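Local coordinates for protein pyocin S5 (Pseudomonas aeruginosa PAO1, PDB 6THK) that probably kills susceptible bacterial cells by forming pores that depolarise the cytoplasmic membrane, as a bacteriocin of the channel-forming colicin family, at residues Lys153-Phe157 and Gln158-Arg162. The protein carries 1 engineered substitution. Sequence-based numbering, arbitrary orientation.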
# COMPACT_ATOMS: atom_id res chain seq x y z
N LYS A 153 -45.08 -58.33 57.44
CA LYS A 153 -44.73 -59.73 57.44
C LYS A 153 -43.67 -60.06 56.38
O LYS A 153 -42.88 -60.97 56.55
CB LYS A 153 -45.99 -60.57 57.25
N LYS A 154 -43.65 -59.33 55.29
CA LYS A 154 -42.65 -59.56 54.26
C LYS A 154 -41.40 -58.70 54.47
O LYS A 154 -40.35 -58.99 53.92
CB LYS A 154 -43.24 -59.28 52.89
N TYR A 155 -41.54 -57.65 55.27
CA TYR A 155 -40.47 -56.73 55.56
C TYR A 155 -40.40 -56.53 57.05
O TYR A 155 -41.02 -55.63 57.59
CB TYR A 155 -40.79 -55.40 54.91
CG TYR A 155 -39.68 -54.38 54.86
CD1 TYR A 155 -38.45 -54.68 54.33
CD2 TYR A 155 -39.88 -53.10 55.33
CE1 TYR A 155 -37.46 -53.74 54.28
CE2 TYR A 155 -38.89 -52.16 55.28
CZ TYR A 155 -37.69 -52.49 54.75
OH TYR A 155 -36.72 -51.55 54.70
N PRO A 156 -39.63 -57.36 57.73
CA PRO A 156 -39.53 -57.25 59.20
C PRO A 156 -38.75 -56.02 59.67
O PRO A 156 -38.02 -55.41 58.87
CB PRO A 156 -38.81 -58.53 59.60
CG PRO A 156 -38.00 -58.89 58.42
CD PRO A 156 -38.80 -58.48 57.22
N PHE A 157 -38.88 -55.68 60.97
CA PHE A 157 -38.19 -54.54 61.55
C PHE A 157 -36.68 -54.67 61.48
O PHE A 157 -36.01 -53.66 61.27
CB PHE A 157 -38.63 -54.25 62.99
CG PHE A 157 -38.07 -52.96 63.55
CD1 PHE A 157 -38.61 -51.74 63.17
CD2 PHE A 157 -36.98 -52.97 64.41
CE1 PHE A 157 -38.08 -50.55 63.67
CE2 PHE A 157 -36.47 -51.78 64.92
CZ PHE A 157 -37.01 -50.57 64.53
N GLN A 158 -36.15 -55.89 61.66
CA GLN A 158 -34.72 -56.16 61.58
C GLN A 158 -34.18 -55.90 60.18
O GLN A 158 -33.02 -55.52 60.04
CB GLN A 158 -34.38 -57.59 62.04
CG GLN A 158 -34.72 -57.86 63.52
CD GLN A 158 -34.33 -56.73 64.46
OE1 GLN A 158 -33.17 -56.31 64.54
NE2 GLN A 158 -35.30 -56.23 65.20
N GLN A 159 -35.05 -56.10 59.15
CA GLN A 159 -34.73 -55.86 57.74
C GLN A 159 -34.61 -54.39 57.49
O GLN A 159 -33.67 -53.96 56.81
CB GLN A 159 -35.75 -56.50 56.79
CG GLN A 159 -35.23 -56.66 55.34
CD GLN A 159 -33.85 -57.29 55.19
OE1 GLN A 159 -33.37 -58.08 56.03
NE2 GLN A 159 -33.18 -56.96 54.09
N LEU A 160 -35.48 -53.60 58.13
CA LEU A 160 -35.46 -52.15 58.02
C LEU A 160 -34.21 -51.60 58.70
O LEU A 160 -33.58 -50.68 58.20
CB LEU A 160 -36.70 -51.54 58.64
CG LEU A 160 -36.65 -50.02 58.67
CD1 LEU A 160 -37.09 -49.45 57.34
CD2 LEU A 160 -37.49 -49.46 59.80
N VAL A 161 -33.88 -52.15 59.85
CA VAL A 161 -32.67 -51.76 60.60
C VAL A 161 -31.45 -51.84 59.66
O VAL A 161 -30.76 -50.84 59.53
CB VAL A 161 -32.51 -52.55 61.95
CG1 VAL A 161 -31.10 -52.43 62.53
CG2 VAL A 161 -33.53 -52.06 62.97
N ARG A 162 -31.28 -52.96 58.93
CA ARG A 162 -30.20 -53.18 57.95
C ARG A 162 -30.16 -52.08 56.88
O ARG A 162 -29.10 -51.50 56.63
CB ARG A 162 -30.32 -54.56 57.31
CG ARG A 162 -29.19 -55.50 57.70
CD ARG A 162 -29.21 -56.76 56.87
NE ARG A 162 -29.67 -57.91 57.65
CZ ARG A 162 -30.18 -59.01 57.12
NH1 ARG A 162 -30.32 -59.11 55.80
NH2 ARG A 162 -30.57 -60.01 57.90
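Pro156 accepts the first-turn bond of helix 157-212, its O taking Leu160 N at 3.2 Å and, weakly, Gln159 N, while Phe157 O receives Val161 N at 3.0 Å. Proline is tolerated at this N-cap position, though its side chain caps nothing, because a first-turn N-H has no acceptor within the helix and the ring holds phi near -72°. The CG and CD of Pro156 lie alongside Gln159 CB, CD at 3.7 Å. Tyr155, CG anti to the backbone N (chi1 -169°), reaches forward over the turn, where Gln159 CG approaches its CE1 obliquely at 3.8 Å. Leucine's two methyls serve both rings: Leu160 CD1 packs against Tyr155, CD2 lies 4.1 Å from Phe157 CE1. The tyrosine hydroxyl itself hydrogen-bonds Asp163 OD2, adding a polar tether to apolar cover. The Phe157 ring packs CE2 against Val161 CG2 at 3.5 Å, while Gln158 NE2, bonded to Tyr48 OH, lies at the ring edge in its plane. The aromatic and branched apolar groups suit a face covered by helices 42-87 and 133-145, where Trp144 meets Phe157 edge-to-face. The whole is a helix N-terminus with proline at the N-cap position and a hydrophobic first turn, starting a long helix of an elongated helical bundle.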